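Local coordinates for protein N-hydroxyarylamine O-acetyltransferase (Bacillus cereus, PDB 4DMO) that acetylates arylamines by means of a non-canonical Cys-His-Glu catalytic triad and probably also acts on N-hydroxyarylamines, at residues 9-12 and 17-20; 11-16 and 61-66; 4-9 and 75-80; 255-258 and 262-265. All coordinates share one frame; numbering follows the deposited sequence.

Interaction 1: residues 9-12 and 17-20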
loop_
_atom_site.group_PDB
_atom_site.type_symbol
_atom_site.label_atom_id
_atom_site.label_comp_id
_atom_site.label_asym_id
_atom_site.label_seq_id
_atom_site.Cartn_x
_atom_site.Cartn_y
_atom_site.Cartn_z
ATOM N N GLN A 9 4.021 -15.954 -9.419
ATOM C CA GLN A 9 4.954 -14.833 -9.351
ATOM C C GLN A 9 4.803 -14.072 -8.046
ATOM O O GLN A 9 5.776 -13.529 -7.517
ATOM C CB GLN A 9 4.737 -13.906 -10.525
ATOM C CG GLN A 9 4.795 -14.611 -11.860
ATOM C CD GLN A 9 5.985 -14.191 -12.665
ATOM O OE1 GLN A 9 7.081 -13.976 -12.122
ATOM N NE2 GLN A 9 5.785 -14.058 -13.975
ATOM N N PHE A 10 3.579 -14.036 -7.532
ATOM C CA PHE A 10 3.283 -13.371 -6.281
ATOM C C PHE A 10 3.923 -14.097 -5.101
ATOM O O PHE A 10 4.600 -13.477 -4.301
ATOM C CB PHE A 10 1.766 -13.243 -6.110
ATOM C CG PHE A 10 1.350 -12.311 -5.007
ATOM C CD1 PHE A 10 1.066 -10.980 -5.265
ATOM C CD2 PHE A 10 1.220 -12.772 -3.713
ATOM C CE1 PHE A 10 0.676 -10.126 -4.246
ATOM C CE2 PHE A 10 0.836 -11.917 -2.693
ATOM C CZ PHE A 10 0.581 -10.587 -2.966
ATOM N N PHE A 11 3.712 -15.403 -4.973
ATOM C CA PHE A 11 4.366 -16.141 -3.894
ATOM C C PHE A 11 5.895 -15.957 -4.016
ATOM O O PHE A 11 6.601 -15.735 -3.025
ATOM C CB PHE A 11 4.024 -17.636 -3.948
ATOM C CG PHE A 11 2.578 -17.963 -3.620
ATOM C CD1 PHE A 11 1.759 -18.547 -4.568
ATOM C CD2 PHE A 11 2.049 -17.703 -2.369
ATOM C CE1 PHE A 11 0.432 -18.869 -4.272
ATOM C CE2 PHE A 11 0.738 -18.020 -2.082
ATOM C CZ PHE A 11 -0.070 -18.596 -3.043
ATOM N N ALA A 12 6.399 -16.034 -5.242
ATOM C CA ALA A 12 7.828 -15.879 -5.487
ATOM C C ALA A 12 8.326 -14.509 -5.002
ATOM O O ALA A 12 9.347 -14.405 -4.307
ATOM C CB ALA A 12 8.128 -16.066 -7.004
ATOM N N GLU A 17 5.792 -19.829 0.739
ATOM C CA GLU A 17 5.426 -21.084 0.085
ATOM C C GLU A 17 4.290 -20.924 -0.945
ATOM O O GLU A 17 3.307 -20.234 -0.705
ATOM C CB GLU A 17 5.022 -22.114 1.146
ATOM C CG GLU A 17 4.734 -23.500 0.572
ATOM C CD GLU A 17 4.112 -24.451 1.585
ATOM O OE1 GLU A 17 4.654 -24.535 2.712
ATOM O OE2 GLU A 17 3.095 -25.113 1.250
ATOM N N GLU A 18 4.424 -21.555 -2.096
ATOM C CA GLU A 18 3.291 -21.686 -2.989
ATOM C C GLU A 18 2.156 -22.388 -2.228
ATOM O O GLU A 18 2.404 -23.164 -1.312
ATOM C CB GLU A 18 3.678 -22.483 -4.238
ATOM C CG GLU A 18 4.648 -21.754 -5.173
ATOM C CD GLU A 18 4.875 -22.487 -6.503
ATOM O OE1 GLU A 18 4.331 -23.596 -6.671
ATOM O OE2 GLU A 18 5.563 -21.943 -7.401
ATOM N N LYS A 19 0.910 -22.048 -2.546
ATOM C CA LYS A 19 -0.253 -22.706 -1.949
ATOM C C LYS A 19 -1.378 -22.788 -2.964
ATOM O O LYS A 19 -1.771 -21.765 -3.522
ATOM C CB LYS A 19 -0.754 -21.940 -0.725
ATOM C CG LYS A 19 0.192 -21.933 0.448
ATOM C CD LYS A 19 -0.503 -21.399 1.695
ATOM C CE LYS A 19 0.214 -21.839 2.960
ATOM N NZ LYS A 19 -0.660 -21.740 4.166
ATOM N N ASP A 20 -1.905 -23.994 -3.190
ATOM C CA ASP A 20 -3.016 -24.182 -4.131
ATOM C C ASP A 20 -4.362 -23.865 -3.479
ATOM O O ASP A 20 -5.364 -23.679 -4.173
ATOM C CB ASP A 20 -3.022 -25.598 -4.720
ATOM C CG ASP A 20 -2.593 -25.627 -6.197
ATOM O OD1 ASP A 20 -2.927 -24.675 -6.945
ATOM O OD2 ASP A 20 -1.935 -26.608 -6.610
#
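Phe11 meets Glu17, Glu18 and Lys19 almost entirely through its ring. The side chain leaves helix 5-14 toward the returning loop. Phe11 CB lies 4.3 Å from Glu18 CG, a loose apolar touch at the solvent side. With CG beside the backbone N and anti to the carbonyl carbon (chi1 -69°), the ring lies along the backbone of 17-19. CG and CD1 rest against the alpha carbon of Glu18, with Phe11 CD1 at 3.8 Å from Glu18 CA. This is a CH-pi contact: Glu18 CA stands 4.0 Å from the centroid of the Phe11 ring and 19° from its normal. On the other branch, Phe11 CD2 approaches Glu17 O at 3.3 Å, in an oblique position. Further out, Phe11 CE1 is 3.6 Å from Lys19 N, which lies over the same face as Glu18 CA. Phe11 CZ ends the path near that amide and 4.1 Å from Lys19 CB. No hydrogen bond joins the two segments. The ring face packs on the backbone, over Glu18 CA and Lys19 N, while the acidic ends of Glu17 and Glu18 stay at the surface. The lysine chain runs on, extended, to a salt bridge with Asp26. Met3 and Ile16 also touch Phe11. On helix 71-84, Phe81 meets the Phe11 ring edge-to-face, so this ring joins the 17-20 loop and helix 71-84 to helix 5-14.

Interaction 2: residues 11-16 and 61-66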
loop_
_atom_site.group_PDB
_atom_site.type_symbol
_atom_site.label_atom_id
_atom_site.label_comp_id
_atom_site.label_asym_id
_atom_site.label_seq_id
_atom_site.Cartn_x
_atom_site.Cartn_y
_atom_site.Cartn_z
ATOM N N PHE A 11 3.712 -15.403 -4.973
ATOM C CA PHE A 11 4.366 -16.141 -3.894
ATOM C C PHE A 11 5.895 -15.957 -4.016
ATOM O O PHE A 11 6.601 -15.735 -3.025
ATOM C CB PHE A 11 4.024 -17.636 -3.948
ATOM C CG PHE A 11 2.578 -17.963 -3.620
ATOM C CD1 PHE A 11 1.759 -18.547 -4.568
ATOM C CD2 PHE A 11 2.049 -17.703 -2.369
ATOM C CE1 PHE A 11 0.432 -18.869 -4.272
ATOM C CE2 PHE A 11 0.738 -18.020 -2.082
ATOM C CZ PHE A 11 -0.070 -18.596 -3.043
ATOM N N ALA A 12 6.399 -16.034 -5.242
ATOM C CA ALA A 12 7.828 -15.879 -5.487
ATOM C C ALA A 12 8.326 -14.509 -5.002
ATOM O O ALA A 12 9.347 -14.405 -4.307
ATOM C CB ALA A 12 8.128 -16.066 -7.004
ATOM N N ARG A 13 7.604 -13.460 -5.383
ATOM C CA ARG A 13 7.940 -12.103 -4.966
ATOM C C ARG A 13 7.993 -12.002 -3.435
ATOM O O ARG A 13 8.921 -11.408 -2.867
ATOM C CB ARG A 13 6.941 -11.106 -5.566
ATOM C CG ARG A 13 7.270 -9.658 -5.274
ATOM C CD ARG A 13 8.549 -9.209 -6.001
ATOM N NE ARG A 13 8.651 -7.765 -5.976
ATOM C CZ ARG A 13 9.316 -7.042 -5.085
ATOM N NH1 ARG A 13 9.291 -5.711 -5.177
ATOM N NH2 ARG A 13 9.987 -7.613 -4.104
ATOM N N LEU A 14 7.022 -12.608 -2.762
ATOM C CA LEU A 14 6.947 -12.502 -1.301
ATOM C C LEU A 14 7.869 -13.448 -0.568
ATOM O O LEU A 14 8.016 -13.351 0.658
ATOM C CB LEU A 14 5.509 -12.726 -0.810
ATOM C CG LEU A 14 4.633 -11.472 -0.667
ATOM C CD1 LEU A 14 4.669 -10.635 -1.936
ATOM C CD2 LEU A 14 3.198 -11.856 -0.326
ATOM N N HIS A 15 8.497 -14.362 -1.307
ATOM C CA HIS A 15 9.355 -15.392 -0.692
ATOM C C HIS A 15 8.626 -16.247 0.330
ATOM O O HIS A 15 9.164 -16.553 1.404
ATOM C CB HIS A 15 10.571 -14.766 -0.015
ATOM C CG HIS A 15 11.388 -13.912 -0.927
ATOM N ND1 HIS A 15 11.742 -14.310 -2.199
ATOM C CD2 HIS A 15 11.918 -12.677 -0.761
ATOM C CE1 HIS A 15 12.459 -13.359 -2.772
ATOM N NE2 HIS A 15 12.588 -12.364 -1.914
ATOM N N ILE A 16 7.403 -16.632 -0.005
ATOM C CA ILE A 16 6.622 -17.544 0.833
ATOM C C ILE A 16 6.202 -18.789 0.032
ATOM O O ILE A 16 6.241 -18.804 -1.204
ATOM C CB ILE A 16 5.347 -16.876 1.368
ATOM C CG1 ILE A 16 4.417 -16.541 0.204
ATOM C CG2 ILE A 16 5.718 -15.657 2.183
ATOM C CD1 ILE A 16 3.165 -15.807 0.614
ATOM N N LYS A 61 5.591 -5.039 -13.554
ATOM C CA LYS A 61 6.297 -4.039 -12.758
ATOM C C LYS A 61 6.656 -4.581 -11.366
ATOM O O LYS A 61 7.827 -4.564 -10.953
ATOM C CB LYS A 61 5.473 -2.735 -12.640
ATOM C CG LYS A 61 6.232 -1.647 -11.884
ATOM C CD LYS A 61 5.374 -0.491 -11.379
ATOM C CE LYS A 61 6.236 0.564 -10.676
ATOM N NZ LYS A 61 5.461 1.241 -9.571
ATOM N N ILE A 62 5.664 -5.102 -10.654
ATOM C CA ILE A 62 5.840 -5.439 -9.253
ATOM C C ILE A 62 6.434 -6.819 -9.063
ATOM O O ILE A 62 7.329 -7.002 -8.246
ATOM C CB ILE A 62 4.467 -5.422 -8.456
ATOM C CG1 ILE A 62 3.727 -4.104 -8.618
ATOM C CG2 ILE A 62 4.686 -5.670 -6.976
ATOM C CD1 ILE A 62 4.315 -2.987 -7.846
ATOM N N LEU A 63 5.901 -7.807 -9.774
ATOM C CA LEU A 63 6.281 -9.193 -9.498
ATOM C C LEU A 63 7.497 -9.624 -10.321
ATOM O O LEU A 63 8.425 -10.232 -9.801
ATOM C CB LEU A 63 5.102 -10.145 -9.731
ATOM C CG LEU A 63 3.796 -9.745 -9.058
ATOM C CD1 LEU A 63 2.715 -10.775 -9.326
ATOM C CD2 LEU A 63 3.980 -9.560 -7.555
ATOM N N VAL A 64 7.506 -9.275 -11.596
ATOM C CA VAL A 64 8.596 -9.678 -12.471
ATOM C C VAL A 64 9.794 -8.752 -12.296
ATOM O O VAL A 64 10.895 -9.219 -12.027
ATOM C CB VAL A 64 8.158 -9.708 -13.963
ATOM C CG1 VAL A 64 9.349 -10.045 -14.870
ATOM C CG2 VAL A 64 7.018 -10.713 -14.180
ATOM N N ASN A 65 9.579 -7.447 -12.428
ATOM C CA ASN A 65 10.688 -6.493 -12.363
ATOM C C ASN A 65 11.047 -6.019 -10.940
ATOM O O ASN A 65 11.864 -5.137 -10.759
ATOM C CB ASN A 65 10.383 -5.299 -13.266
ATOM C CG ASN A 65 10.455 -5.665 -14.742
ATOM O OD1 ASN A 65 11.112 -6.631 -15.103
ATOM N ND2 ASN A 65 9.794 -4.892 -15.591
ATOM N N ASN A 66 10.428 -6.636 -9.950
ATOM C CA ASN A 66 10.709 -6.417 -8.533
ATOM C C ASN A 66 10.707 -4.944 -8.094
ATOM O O ASN A 66 11.540 -4.526 -7.304
ATOM C CB ASN A 66 12.016 -7.127 -8.140
ATOM C CG ASN A 66 11.781 -8.592 -7.778
ATOM O OD1 ASN A 66 11.963 -9.011 -6.629
ATOM N ND2 ASN A 66 11.313 -9.374 -8.762
HETATM O O HOH W 1 11.459 -4.247 -4.529
#
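Arg13 lays one face of its guanidinium on the side-chain amide of Asn66. The two planes are stacked, 23° apart, and the two side chains run in opposite senses where they overlap. Asn66 OD1 comes 3.5 Å from Arg13 CD. The edge of the guanidinium does different work. Arg13 NE gives a hydrogen bond of 2.7 Å to Ile62 O, which lies in the guanidinium plane, and Arg13 NE is almost in line with the C=O bond. The hydrogen bond is fairly straight, 158° at the hydrogen. Arg13 reaches this place because CG is anti to the backbone N (chi1 -176°) and the chain then bends at chi2. Nearer the helix, Arg13 CB packs on Leu63 CD2 at 3.9 Å. The Asn66 amide is itself steadied by its own segment: Asn66 ND2 donates to Val64 O at 3.3 Å, from above the carbonyl plane. A water accepts from Arg13 NH1 at 2.7 Å and lies 2.8 Å from Asn66 O, to which it can donate. Outside the two segments, Arg13 NH1 also bonds Arg67 O and Arg13 NH2 bonds Thr37 O. The hydrogen bonds named here for this buried guanidinium all go to backbone carbonyls or water. Ile62 and Thr37 lie in the last turns of helices 55-64 and 27-37, and the negative ends of these helix dipoles may partly offset the positive charge.

Interaction 3: residues 4-9 and 75-80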
loop_
_atom_site.group_PDB
_atom_site.type_symbol
_atom_site.label_atom_id
_atom_site.label_comp_id
_atom_site.label_asym_id
_atom_site.label_seq_id
_atom_site.Cartn_x
_atom_site.Cartn_y
_atom_site.Cartn_z
ATOM N N THR A 4 -2.704 -19.697 -11.004
ATOM C CA THR A 4 -2.356 -18.872 -12.173
ATOM C C THR A 4 -0.911 -18.394 -12.105
ATOM O O THR A 4 -0.244 -18.565 -11.098
ATOM C CB THR A 4 -3.255 -17.628 -12.326
ATOM O OG1 THR A 4 -2.958 -16.687 -11.286
ATOM C CG2 THR A 4 -4.718 -18.017 -12.285
ATOM N N ASP A 5 -0.434 -17.805 -13.194
ATOM C CA ASP A 5 0.916 -17.264 -13.237
ATOM C C ASP A 5 1.038 -16.089 -12.241
ATOM O O ASP A 5 2.051 -15.942 -11.549
ATOM C CB ASP A 5 1.254 -16.809 -14.663
ATOM C CG ASP A 5 2.710 -16.380 -14.817
ATOM O OD1 ASP A 5 2.941 -15.291 -15.398
ATOM O OD2 ASP A 5 3.616 -17.126 -14.367
ATOM N N PHE A 6 0.007 -15.248 -12.185
ATOM C CA PHE A 6 -0.013 -14.143 -11.235
ATOM C C PHE A 6 0.261 -14.651 -9.832
ATOM O O PHE A 6 1.125 -14.123 -9.147
ATOM C CB PHE A 6 -1.343 -13.383 -11.281
ATOM C CG PHE A 6 -1.263 -12.009 -10.664
ATOM C CD1 PHE A 6 -1.089 -10.891 -11.462
ATOM C CD2 PHE A 6 -1.327 -11.841 -9.284
ATOM C CE1 PHE A 6 -0.997 -9.621 -10.898
ATOM C CE2 PHE A 6 -1.234 -10.571 -8.712
ATOM C CZ PHE A 6 -1.063 -9.473 -9.517
ATOM N N GLN A 7 -0.465 -15.685 -9.414
ATOM C CA GLN A 7 -0.283 -16.291 -8.091
ATOM C C GLN A 7 1.145 -16.808 -7.871
ATOM O O GLN A 7 1.752 -16.612 -6.805
ATOM C CB GLN A 7 -1.268 -17.446 -7.914
ATOM C CG GLN A 7 -2.715 -17.016 -7.735
ATOM C CD GLN A 7 -3.639 -18.189 -7.407
ATOM O OE1 GLN A 7 -4.191 -18.824 -8.309
ATOM N NE2 GLN A 7 -3.806 -18.480 -6.112
ATOM N N LYS A 8 1.687 -17.484 -8.877
ATOM C CA LYS A 8 3.013 -18.068 -8.730
ATOM C C LYS A 8 4.083 -16.973 -8.568
ATOM O O LYS A 8 4.930 -17.053 -7.680
ATOM C CB LYS A 8 3.334 -18.952 -9.940
ATOM C CG LYS A 8 4.611 -19.742 -9.796
ATOM C CD LYS A 8 4.970 -20.512 -11.073
ATOM C CE LYS A 8 6.346 -21.203 -10.980
ATOM N NZ LYS A 8 6.782 -21.771 -12.298
ATOM N N GLN A 9 4.021 -15.954 -9.419
ATOM C CA GLN A 9 4.954 -14.833 -9.351
ATOM C C GLN A 9 4.803 -14.072 -8.046
ATOM O O GLN A 9 5.776 -13.529 -7.517
ATOM C CB GLN A 9 4.737 -13.906 -10.525
ATOM C CG GLN A 9 4.795 -14.611 -11.860
ATOM C CD GLN A 9 5.985 -14.191 -12.665
ATOM O OE1 GLN A 9 7.081 -13.976 -12.122
ATOM N NE2 GLN A 9 5.785 -14.058 -13.975
ATOM N N ASN A 75 -2.432 -1.981 -3.886
ATOM C CA ASN A 75 -3.699 -2.579 -3.509
ATOM C C ASN A 75 -4.393 -3.342 -4.643
ATOM O O ASN A 75 -4.929 -4.437 -4.414
ATOM C CB ASN A 75 -4.614 -1.551 -2.838
ATOM C CG ASN A 75 -4.198 -1.282 -1.434
ATOM O OD1 ASN A 75 -3.768 -2.185 -0.734
ATOM N ND2 ASN A 75 -4.261 -0.025 -1.019
ATOM N N PRO A 76 -4.348 -2.810 -5.877
ATOM C CA PRO A 76 -4.856 -3.651 -6.971
ATOM C C PRO A 76 -4.011 -4.904 -7.189
ATOM O O PRO A 76 -4.565 -5.949 -7.515
ATOM C CB PRO A 76 -4.787 -2.731 -8.178
ATOM C CG PRO A 76 -4.965 -1.346 -7.573
ATOM C CD PRO A 76 -4.167 -1.414 -6.297
ATOM N N THR A 77 -2.705 -4.824 -6.975
ATOM C CA THR A 77 -1.876 -6.025 -7.051
ATOM C C THR A 77 -2.405 -7.108 -6.118
ATOM O O THR A 77 -2.495 -8.261 -6.502
ATOM C CB THR A 77 -0.393 -5.744 -6.678
ATOM O OG1 THR A 77 0.158 -4.821 -7.599
ATOM C CG2 THR A 77 0.446 -7.013 -6.717
ATOM N N MET A 78 -2.706 -6.730 -4.873
ATOM C CA MET A 78 -3.157 -7.680 -3.863
ATOM C C MET A 78 -4.567 -8.147 -4.234
ATOM O O MET A 78 -4.880 -9.331 -4.239
ATOM C CB MET A 78 -3.118 -7.036 -2.476
ATOM C CG MET A 78 -3.800 -7.843 -1.366
ATOM S SD MET A 78 -3.050 -9.457 -1.028
ATOM C CE MET A 78 -1.615 -8.972 -0.099
ATOM N N TYR A 79 -5.396 -7.198 -4.605
ATOM C CA TYR A 79 -6.693 -7.511 -5.168
ATOM C C TYR A 79 -6.629 -8.665 -6.198
ATOM O O TYR A 79 -7.331 -9.656 -6.033
ATOM C CB TYR A 79 -7.253 -6.251 -5.817
ATOM C CG TYR A 79 -8.449 -6.482 -6.691
ATOM C CD1 TYR A 79 -9.666 -6.801 -6.135
ATOM C CD2 TYR A 79 -8.364 -6.352 -8.080
ATOM C CE1 TYR A 79 -10.769 -7.005 -6.919
ATOM C CE2 TYR A 79 -9.464 -6.544 -8.873
ATOM C CZ TYR A 79 -10.670 -6.872 -8.278
ATOM O OH TYR A 79 -11.782 -7.080 -9.031
ATOM N N TYR A 80 -5.804 -8.547 -7.247
ATOM C CA TYR A 80 -5.707 -9.608 -8.269
ATOM C C TYR A 80 -5.248 -10.932 -7.692
ATOM O O TYR A 80 -5.814 -11.979 -8.016
ATOM C CB TYR A 80 -4.784 -9.227 -9.441
ATOM C CG TYR A 80 -5.313 -8.068 -10.258
ATOM C CD1 TYR A 80 -6.517 -8.149 -10.935
ATOM C CD2 TYR A 80 -4.619 -6.875 -10.307
ATOM C CE1 TYR A 80 -6.984 -7.083 -11.644
ATOM C CE2 TYR A 80 -5.073 -5.820 -11.001
ATOM C CZ TYR A 80 -6.257 -5.913 -11.672
ATOM O OH TYR A 80 -6.707 -4.829 -12.380
#
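Phe6 and Tyr80 make the close part of this contact. Tyr80 CB stands over one face of the Phe6 ring, offset toward the rim, with 3.7 Å between it and Phe6 CZ. The approach is a CH-pi contact, 21° off the ring normal. The ring edge turns to helix 71-84 as well: Phe6 CE2 is 3.4 Å from Thr77 O, near the ring plane. The methyl Thr77 CG2 adds a lighter touch, 4.0 Å from Phe6 CZ. The ring gets there with CG anti to the backbone N (chi1 -162°). All three residues are buried, and helix 5-14 is joined here to helix 71-84 within the helical part of the arylamine N-acetyltransferase fold. Helix 5-14 opens with a capping box. Gln7 N donates to Thr4 OG1 at 3.3 Å, and Thr4 N donates back to Gln7 OE1 at 3.2 Å. The polar ends of the two buried residues of helix 71-84 go elsewhere: Tyr80 OH bonds Glu195, and Thr77 OG1 bonds Glu73 O in its own helix. The looser, solvent side is at the start of helix 5-14, where the exposed Asp5 pairs with Lys59 of helix 55-64 and accepts a weak bond from Gln9 NE2.

Interaction 4: residues 255-258 and 262-265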
loop_
_atom_site.group_PDB
_atom_site.type_symbol
_atom_site.label_atom_id
_atom_site.label_comp_id
_atom_site.label_asym_id
_atom_site.label_seq_id
_atom_site.Cartn_x
_atom_site.Cartn_y
_atom_site.Cartn_z
ATOM N N ASN A 255 22.675 2.433 -5.309
ATOM C CA ASN A 255 23.020 1.350 -4.413
ATOM C C ASN A 255 21.973 1.177 -3.315
ATOM O O ASN A 255 21.510 0.074 -3.078
ATOM C CB ASN A 255 24.413 1.578 -3.816
ATOM C CG ASN A 255 25.509 1.443 -4.849
ATOM O OD1 ASN A 255 25.384 0.678 -5.799
ATOM N ND2 ASN A 255 26.566 2.214 -4.689
ATOM N N LEU A 256 21.591 2.265 -2.672
ATOM C CA LEU A 256 20.599 2.218 -1.621
ATOM C C LEU A 256 19.237 1.700 -2.106
ATOM O O LEU A 256 18.536 0.996 -1.385
ATOM C CB LEU A 256 20.435 3.598 -0.998
ATOM C CG LEU A 256 21.522 3.985 0.019
ATOM C CD1 LEU A 256 21.423 5.467 0.438
ATOM C CD2 LEU A 256 21.468 3.090 1.248
ATOM N N LEU A 257 18.838 2.111 -3.297
ATOM C CA LEU A 257 17.571 1.679 -3.841
ATOM C C LEU A 257 17.599 0.191 -3.944
ATOM O O LEU A 257 16.637 -0.481 -3.613
ATOM C CB LEU A 257 17.310 2.303 -5.209
ATOM C CG LEU A 257 16.752 3.725 -5.226
ATOM C CD1 LEU A 257 16.640 4.189 -6.670
ATOM C CD2 LEU A 257 15.417 3.821 -4.568
ATOM N N HIS A 258 18.734 -0.335 -4.374
ATOM C CA HIS A 258 18.844 -1.769 -4.575
ATOM C C HIS A 258 19.060 -2.524 -3.278
ATOM O O HIS A 258 18.355 -3.492 -2.983
ATOM C CB HIS A 258 19.982 -2.108 -5.531
ATOM C CG HIS A 258 20.194 -3.577 -5.666
ATOM N ND1 HIS A 258 21.263 -4.229 -5.086
ATOM C CD2 HIS A 258 19.445 -4.533 -6.257
ATOM C CE1 HIS A 258 21.174 -5.520 -5.338
ATOM N NE2 HIS A 258 20.083 -5.731 -6.057
ATOM N N GLY A 262 15.425 -3.294 -3.024
ATOM C CA GLY A 262 15.308 -4.264 -4.102
ATOM C C GLY A 262 14.858 -3.569 -5.360
ATOM O O GLY A 262 14.301 -4.194 -6.271
ATOM N N ILE A 263 15.097 -2.258 -5.415
ATOM C CA ILE A 263 14.702 -1.480 -6.576
ATOM C C ILE A 263 15.886 -1.238 -7.516
ATOM O O ILE A 263 16.945 -0.776 -7.096
ATOM C CB ILE A 263 14.107 -0.130 -6.177
ATOM C CG1 ILE A 263 12.758 -0.318 -5.496
ATOM C CG2 ILE A 263 13.872 0.719 -7.424
ATOM C CD1 ILE A 263 12.181 0.953 -4.932
ATOM N N THR A 264 15.698 -1.591 -8.784
ATOM C CA THR A 264 16.657 -1.270 -9.844
ATOM C C THR A 264 15.864 -0.679 -10.978
ATOM O O THR A 264 14.915 -1.302 -11.465
ATOM C CB THR A 264 17.391 -2.511 -10.345
ATOM O OG1 THR A 264 18.089 -3.120 -9.256
ATOM C CG2 THR A 264 18.373 -2.145 -11.452
ATOM N N LEU A 265 16.201 0.548 -11.359
ATOM C CA LEU A 265 15.429 1.275 -12.364
ATOM C C LEU A 265 15.922 0.984 -13.782
ATOM O O LEU A 265 17.043 0.511 -13.934
ATOM C CB LEU A 265 15.495 2.777 -12.084
ATOM C CG LEU A 265 14.963 3.197 -10.702
ATOM C CD1 LEU A 265 15.125 4.696 -10.547
ATOM C CD2 LEU A 265 13.524 2.804 -10.547
#
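Leu257 reaches the chain end with both its backbone and its side chain. Its carbonyl oxygen accepts a hydrogen bond from Ile263 N, 3.0 Å from Leu257 O and 161° at the hydrogen. Beside this bond, Leu257 CB packs on Ile263 CB at 4.1 Å. Farther along, Leu257 CD1 meets Leu265 CD1 at 4.2 Å, which brings the last residue of the chain into the contact. Ile219 of strand 218-223 touches both Leu257 and Ile263, while Leu43 of helix 43-46 touches Leu257 and Leu265. The C-terminal tail turns sharply off the end of helix 250-261 and runs back obliquely past it, beside the five-stranded antiparallel sheet. Gly262 makes the turn as the first residue beyond the helix, with positive phi. His258 comes next on the helix. Its carbonyl takes the amide of that glycine, 2.9 Å from His258 O to Gly262 N, but the bond is more bent, 140° at the hydrogen. With CG anti to the backbone N (chi1 175°), the imidazole of His258 runs alongside the Thr264 side chain, both directed alike. His258 CD2 comes 3.6 Å from Thr264 OG1, obliquely to the ring. Both residues are exposed, whereas Leu257 and Ile263 are buried.

In the fold
Interactions 1, 2 and 3 all use helix 5-14 and lie with centres about 9 to 10 Å apart. Helix 55-64 of interaction 2 also packs on the other two: Leu63 CB lies 3.9 Å from Gln9 CB, and Ile62 CG1 lies 3.8 Å from Thr77 OG1. Interaction 2 is nested inside the chain loop that interaction 3 closes. Interaction 4 stands apart, about 24 Å from interaction 1 between centres. It meets interaction 2 through Asn66 CB and Gly262 O, 4.2 Å apart. The sulfonate ligand is held elsewhere, by Tyr97, Trp104, Trp182, Thr183 and Leu184, none of which belongs to these contacts.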